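Local coordinates for protein yesU (Bacillus subtilis, PDB 1OQ1) that is of unknown function but has a galectin-like fold, a sandwich of two antiparallel beta sheets, and belongs to the DUF1961 family of the concanavalin clan, at residues 10-15 with 215-220; 64-69 with 162-167. One frame throughout, in Å; residues are numbered along the deposited sequence.

Contact 1. Residues 10-15 with 215-220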
loop_
_atom_site.group_PDB
_atom_site.type_symbol
_atom_site.label_atom_id
_atom_site.label_comp_id
_atom_site.label_asym_id
_atom_site.label_seq_id
_atom_site.Cartn_x
_atom_site.Cartn_y
_atom_site.Cartn_z
ATOM N N CYS A 10 -0.284 -16.693 -11.005
ATOM C CA CYS A 10 0.303 -15.361 -10.956
ATOM C C CYS A 10 -0.481 -14.475 -11.913
ATOM O O CYS A 10 -0.610 -14.792 -13.095
ATOM C CB CYS A 10 1.775 -15.397 -11.378
ATOM S SG CYS A 10 2.595 -13.776 -11.295
ATOM N N LEU A 11 -1.005 -13.368 -11.402
ATOM C CA LEU A 11 -1.784 -12.451 -12.222
ATOM C C LEU A 11 -0.959 -11.283 -12.730
ATOM O O LEU A 11 -1.257 -10.717 -13.785
ATOM C CB LEU A 11 -2.960 -11.900 -11.417
ATOM C CG LEU A 11 -3.909 -12.932 -10.812
ATOM C CD1 LEU A 11 -5.010 -12.220 -10.046
ATOM C CD2 LEU A 11 -4.498 -13.792 -11.918
ATOM N N TYR A 12 0.086 -10.936 -11.987
ATOM C CA TYR A 12 0.920 -9.792 -12.332
ATOM C C TYR A 12 2.230 -9.840 -11.560
ATOM O O TYR A 12 2.262 -10.235 -10.394
ATOM C CB TYR A 12 0.158 -8.514 -11.961
ATOM C CG TYR A 12 0.879 -7.209 -12.203
ATOM C CD1 TYR A 12 0.825 -6.580 -13.446
ATOM C CD2 TYR A 12 1.584 -6.582 -11.175
ATOM C CE1 TYR A 12 1.453 -5.352 -13.660
ATOM C CE2 TYR A 12 2.218 -5.357 -11.380
ATOM C CZ TYR A 12 2.147 -4.750 -12.623
ATOM O OH TYR A 12 2.766 -3.538 -12.832
ATOM N N ARG A 13 3.312 -9.440 -12.215
ATOM C CA ARG A 13 4.610 -9.403 -11.569
ATOM C C ARG A 13 5.434 -8.295 -12.208
ATOM O O ARG A 13 5.606 -8.257 -13.431
ATOM C CB ARG A 13 5.326 -10.747 -11.714
ATOM C CG ARG A 13 6.691 -10.784 -11.042
ATOM C CD ARG A 13 7.358 -12.136 -11.215
ATOM N NE ARG A 13 6.822 -13.164 -10.326
ATOM C CZ ARG A 13 7.073 -13.232 -9.021
ATOM N NH1 ARG A 13 7.853 -12.326 -8.442
ATOM N NH2 ARG A 13 6.562 -14.218 -8.296
ATOM N N ASN A 14 5.924 -7.388 -11.372
ATOM C CA ASN A 14 6.732 -6.262 -11.823
ATOM C C ASN A 14 8.026 -6.241 -11.009
ATOM O O ASN A 14 8.010 -6.002 -9.801
ATOM C CB ASN A 14 5.966 -4.956 -11.610
ATOM C CG ASN A 14 6.626 -3.776 -12.291
ATOM O OD1 ASN A 14 7.851 -3.682 -12.344
ATOM N ND2 ASN A 14 5.814 -2.861 -12.809
ATOM N N PRO A 15 9.166 -6.506 -11.664
ATOM C CA PRO A 15 10.470 -6.517 -10.993
ATOM C C PRO A 15 10.868 -5.162 -10.398
ATOM O O PRO A 15 11.607 -5.105 -9.410
ATOM C CB PRO A 15 11.429 -6.947 -12.106
ATOM C CG PRO A 15 10.562 -7.752 -13.020
ATOM C CD PRO A 15 9.293 -6.952 -13.062
ATOM N N PHE A 215 7.309 -6.612 -7.132
ATOM C CA PHE A 215 5.912 -6.417 -6.773
ATOM C C PHE A 215 5.085 -7.442 -7.558
ATOM O O PHE A 215 5.094 -7.444 -8.791
ATOM C CB PHE A 215 5.516 -4.983 -7.135
ATOM C CG PHE A 215 4.039 -4.710 -7.094
ATOM C CD1 PHE A 215 3.262 -5.123 -6.017
ATOM C CD2 PHE A 215 3.435 -3.991 -8.120
ATOM C CE1 PHE A 215 1.904 -4.823 -5.960
ATOM C CE2 PHE A 215 2.075 -3.682 -8.076
ATOM C CZ PHE A 215 1.307 -4.102 -6.990
ATOM N N ALA A 216 4.377 -8.316 -6.849
ATOM C CA ALA A 216 3.585 -9.342 -7.526
ATOM C C ALA A 216 2.203 -9.533 -6.921
ATOM O O ALA A 216 1.985 -9.242 -5.747
ATOM C CB ALA A 216 4.339 -10.663 -7.505
ATOM N N VAL A 217 1.281 -10.026 -7.743
ATOM C CA VAL A 217 -0.089 -10.296 -7.321
ATOM C C VAL A 217 -0.472 -11.704 -7.785
ATOM O O VAL A 217 -0.407 -12.013 -8.975
ATOM C CB VAL A 217 -1.091 -9.279 -7.939
ATOM C CG1 VAL A 217 -2.500 -9.554 -7.428
ATOM C CG2 VAL A 217 -0.678 -7.860 -7.596
ATOM N N HIS A 218 -0.855 -12.554 -6.839
ATOM C CA HIS A 218 -1.265 -13.923 -7.144
ATOM C C HIS A 218 -2.705 -14.128 -6.689
ATOM O O HIS A 218 -3.217 -13.378 -5.856
ATOM C CB HIS A 218 -0.378 -14.934 -6.403
ATOM C CG HIS A 218 1.030 -15.011 -6.912
ATOM N ND1 HIS A 218 1.471 -16.024 -7.738
ATOM C CD2 HIS A 218 2.099 -14.209 -6.697
ATOM C CE1 HIS A 218 2.753 -15.844 -8.006
ATOM N NE2 HIS A 218 3.158 -14.751 -7.387
ATOM N N GLN A 219 -3.357 -15.147 -7.240
ATOM C CA GLN A 219 -4.725 -15.470 -6.850
ATOM C C GLN A 219 -4.646 -15.991 -5.419
ATOM O O GLN A 219 -3.702 -16.699 -5.071
ATOM C CB GLN A 219 -5.287 -16.578 -7.745
ATOM C CG GLN A 219 -5.756 -16.140 -9.116
ATOM C CD GLN A 219 -7.082 -15.411 -9.063
ATOM O OE1 GLN A 219 -8.016 -15.850 -8.389
ATOM N NE2 GLN A 219 -7.180 -14.300 -9.784
ATOM N N ALA A 220 -5.619 -15.638 -4.585
ATOM C CA ALA A 220 -5.625 -16.118 -3.205
ATOM C C ALA A 220 -6.406 -17.425 -3.148
ATOM O O ALA A 220 -7.563 -17.479 -3.564
ATOM C CB ALA A 220 -6.268 -15.084 -2.281
#
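Leu11 and Tyr12 both turn their backbone N-H to Val217, and this shared acceptor marks a classic beta bulge. Val217 O takes the bond from Leu11 N at 2.8 Å and a longer one from Tyr12 N at 3.2 Å, both in its carbonyl plane. The bulge illustrates how a strand absorbs one extra residue while the ladder continues: beyond it, Val217 N binds Tyr12 O, and Asn14 and Phe215 form a hydrogen-bonded pair with two mutual bonds.

Aromatic and apolar contacts fill the face bearing Tyr12, Asn14, Val217 and Phe215. The Tyr12 and Phe215 rings meet obliquely, with planes at 68° and CE2 of Tyr12 3.7 Å from CE2 of Phe215. With CG of Tyr12 anti to the backbone N (chi1 178°), its ring runs along the strand, and its OH accepts a nearly straight bond from Asn14 ND2, 3.1 Å long and in the amide plane. ND2 also donates to Asp21 O and OD1 accepts from Leu16 N, so three bonds fix how the amide is turned.

The other face carries sulfur and charge. Cys10 SG lies over the His218 ring, 4.2 Å from its centroid and 26° off the normal. Arg13, bent at chi3, lays one guanidinium face over Ala216 CB and brings NH2 to the edge of the His218 ring, 3.6 Å from NE2.

Strand 209-222 is flanked by strand 5-14 here and by strand 63-73 along its other edge; Phe59 packs edge-to-face on Tyr12, and Phe202 of the second sheet on Phe215.

Contact 2. Residues 64-69 with 162-167; sequences IVTWDF and RMKLIK
The Trp67 indole lies flat beneath Met163, a selenomethionine, whose CB sits over the middle of the six-membered ring, 3.6 Å from its centroid and 11° off the normal, a close CH-pi contact. The two side chains cross at about a right angle. A chi1 of 72° sets CG of Trp67 between its backbone N and carbonyl carbon and swings the indole across toward the neighbouring strand, where its edge also reaches Leu165 CB. CG of Met163 packs against Phe69 CB at 3.8 Å, and the bend at chi2 carries SE to an oblique Met-aromatic position, 5.5 Å from the centroids of both the Phe69 ring and the five-membered ring of Trp67.

The pair illustrates how the interior of a galectin-like sandwich is filled: on this inward face Trp67 NE1 bonds to Tyr119 OH, its ring meets Phe202 edge-to-face, and Leu80 packs on it, all three from the opposing sheet. The strands form a regular antiparallel ladder, with paired bonds between Val65 and Leu165 and between Trp67 and Met163.

On the reverse face three pairs lie side by side: Ile64 with Ile166, Thr66 with Lys164, and Asp68 with Arg162. Ile64 CG1 rests 4.0 Å from Ile166 CG1, while the aliphatic part of Lys164 runs beside Thr66 CG2 and its CG meets Ile64 CG2 at a slant. The carboxylate and guanidinium planes are 31° apart. Their salt bridge joins Asp68 OD1 to Arg162 NE at 2.9 Å through a weak bond; a water donating to Asp68 OD2 and accepting from Arg162 NH2 supplies a second link.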
loop_
_atom_site.group_PDB
_atom_site.type_symbol
_atom_site.label_atom_id
_atom_site.label_comp_id
_atom_site.label_asym_id
_atom_site.label_seq_id
_atom_site.Cartn_x
_atom_site.Cartn_y
_atom_site.Cartn_z
ATOM N N ILE A 64 -3.288 -12.184 -3.323
ATOM C CA ILE A 64 -2.206 -12.111 -2.352
ATOM C C ILE A 64 -1.177 -11.193 -3.005
ATOM O O ILE A 64 -0.684 -11.474 -4.098
ATOM C CB ILE A 64 -1.603 -13.495 -2.062
ATOM C CG1 ILE A 64 -2.662 -14.387 -1.399
ATOM C CG2 ILE A 64 -0.387 -13.351 -1.148
ATOM C CD1 ILE A 64 -2.170 -15.772 -1.031
ATOM N N VAL A 65 -0.887 -10.081 -2.333
ATOM C CA VAL A 65 0.040 -9.068 -2.835
ATOM C C VAL A 65 1.364 -9.124 -2.087
ATOM O O VAL A 65 1.390 -9.086 -0.858
ATOM C CB VAL A 65 -0.569 -7.651 -2.674
ATOM C CG1 VAL A 65 0.360 -6.604 -3.278
ATOM C CG2 VAL A 65 -1.940 -7.594 -3.332
ATOM N N THR A 66 2.458 -9.205 -2.836
ATOM C CA THR A 66 3.783 -9.275 -2.239
ATOM C C THR A 66 4.761 -8.288 -2.870
ATOM O O THR A 66 4.629 -7.912 -4.041
ATOM C CB THR A 66 4.381 -10.695 -2.374
ATOM O OG1 THR A 66 4.382 -11.087 -3.755
ATOM C CG2 THR A 66 3.569 -11.699 -1.561
ATOM N N TRP A 67 5.735 -7.864 -2.074
ATOM C CA TRP A 67 6.770 -6.958 -2.545
ATOM C C TRP A 67 7.908 -6.888 -1.533
ATOM O O TRP A 67 7.720 -7.198 -0.353
ATOM C CB TRP A 67 6.192 -5.553 -2.817
ATOM C CG TRP A 67 5.819 -4.720 -1.605
ATOM C CD1 TRP A 67 6.553 -3.708 -1.044
ATOM C CD2 TRP A 67 4.598 -4.792 -0.853
ATOM N NE1 TRP A 67 5.859 -3.141 0.005
ATOM C CE2 TRP A 67 4.656 -3.788 0.142
ATOM C CE3 TRP A 67 3.457 -5.605 -0.926
ATOM C CZ2 TRP A 67 3.616 -3.576 1.059
ATOM C CZ3 TRP A 67 2.420 -5.395 -0.013
ATOM C CH2 TRP A 67 2.511 -4.387 0.965
ATOM N N ASP A 68 9.095 -6.530 -2.019
ATOM C CA ASP A 68 10.276 -6.377 -1.174
ATOM C C ASP A 68 10.355 -4.898 -0.811
ATOM O O ASP A 68 10.207 -4.039 -1.681
ATOM C CB ASP A 68 11.533 -6.803 -1.930
ATOM C CG ASP A 68 11.777 -8.302 -1.865
ATOM O OD1 ASP A 68 10.833 -9.056 -1.560
ATOM O OD2 ASP A 68 12.921 -8.727 -2.125
ATOM N N PHE A 69 10.592 -4.612 0.467
ATOM C CA PHE A 69 10.649 -3.243 0.979
ATOM C C PHE A 69 11.918 -2.963 1.778
ATOM O O PHE A 69 12.303 -3.757 2.635
ATOM C CB PHE A 69 9.437 -2.994 1.885
ATOM C CG PHE A 69 9.464 -1.671 2.602
ATOM C CD1 PHE A 69 9.229 -0.484 1.914
ATOM C CD2 PHE A 69 9.701 -1.617 3.973
ATOM C CE1 PHE A 69 9.230 0.738 2.585
ATOM C CE2 PHE A 69 9.703 -0.400 4.655
ATOM C CZ PHE A 69 9.467 0.780 3.957
ATOM N N ARG A 162 10.231 -8.941 3.432
ATOM C CA ARG A 162 9.202 -9.573 2.597
ATOM C C ARG A 162 7.796 -9.239 3.088
ATOM O O ARG A 162 7.361 -9.719 4.132
ATOM C CB ARG A 162 9.412 -11.092 2.581
ATOM C CG ARG A 162 10.540 -11.565 1.656
ATOM C CD ARG A 162 10.092 -11.494 0.199
ATOM N NE ARG A 162 11.141 -11.823 -0.766
ATOM C CZ ARG A 162 11.604 -13.047 -1.012
ATOM N NH1 ARG A 162 11.123 -14.097 -0.358
ATOM N NH2 ARG A 162 12.545 -13.220 -1.933
HETATM N N MSE A 163 7.103 -8.397 2.329
HETATM C CA MSE A 163 5.754 -7.953 2.679
HETATM C C MSE A 163 4.713 -8.803 1.957
HETATM O O MSE A 163 4.861 -9.083 0.772
HETATM C CB MSE A 163 5.591 -6.491 2.271
HETATM C CG MSE A 163 6.864 -5.680 2.429
HETATM SE SE MSE A 163 7.392 -5.397 4.267
HETATM C CE MSE A 163 8.212 -7.054 4.741
ATOM N N LYS A 164 3.661 -9.204 2.667
ATOM C CA LYS A 164 2.609 -10.025 2.063
ATOM C C LYS A 164 1.242 -9.611 2.585
ATOM O O LYS A 164 1.017 -9.549 3.791
ATOM C CB LYS A 164 2.843 -11.513 2.356
ATOM C CG LYS A 164 1.796 -12.426 1.711
ATOM C CD LYS A 164 2.068 -13.910 1.954
ATOM C CE LYS A 164 3.289 -14.395 1.189
ATOM N NZ LYS A 164 3.514 -15.864 1.364
ATOM N N LEU A 165 0.335 -9.336 1.657
ATOM C CA LEU A 165 -1.012 -8.894 1.976
ATOM C C LEU A 165 -2.064 -9.780 1.317
ATOM O O LEU A 165 -1.984 -10.044 0.120
ATOM C CB LEU A 165 -1.194 -7.456 1.482
ATOM C CG LEU A 165 -2.565 -6.814 1.697
ATOM C CD1 LEU A 165 -2.731 -6.468 3.166
ATOM C CD2 LEU A 165 -2.685 -5.559 0.846
ATOM N N ILE A 166 -3.042 -10.237 2.096
ATOM C CA ILE A 166 -4.127 -11.057 1.561
ATOM C C ILE A 166 -5.412 -10.232 1.561
ATOM O O ILE A 166 -5.740 -9.593 2.559
ATOM C CB ILE A 166 -4.391 -12.322 2.420
ATOM C CG1 ILE A 166 -3.148 -13.215 2.444
ATOM C CG2 ILE A 166 -5.586 -13.102 1.852
ATOM C CD1 ILE A 166 -3.279 -14.386 3.396
ATOM N N LYS A 167 -6.127 -10.252 0.437
ATOM C CA LYS A 167 -7.395 -9.537 0.289
ATOM C C LYS A 167 -8.387 -10.505 -0.344
ATOM O O LYS A 167 -8.237 -10.896 -1.504
ATOM C CB LYS A 167 -7.216 -8.307 -0.606
ATOM C CG LYS A 167 -8.522 -7.646 -1.046
ATOM C CD LYS A 167 -9.277 -7.062 0.133
ATOM C CE LYS A 167 -10.559 -6.375 -0.321
ATOM N NZ LYS A 167 -11.537 -7.332 -0.909
HETATM O O HOH W 1 12.473 -10.677 -3.827
#

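In the fold
Contacts 1 and 2 are the outer two of three successive pairings in the strand order 5-14, 209-222, 63-73, 161-168 of one sheet, with their centres about 10 Å apart. The middle pairing joins them directly: Ile64 N lies 2.8 Å from His218 O, and Ala216 N 2.8 Å from Thr66 O, both probable hydrogen bonds. On the interior face Phe215 CE1 touches Val65 CG1 at 3.6 Å, and Phe202 of the opposing sheet is a common neighbour of the two contacts. Along the chain, 64-69 with 162-167 is nested inside the long loop closed by 10-15 with 215-220, so both pairings join strands far apart in sequence.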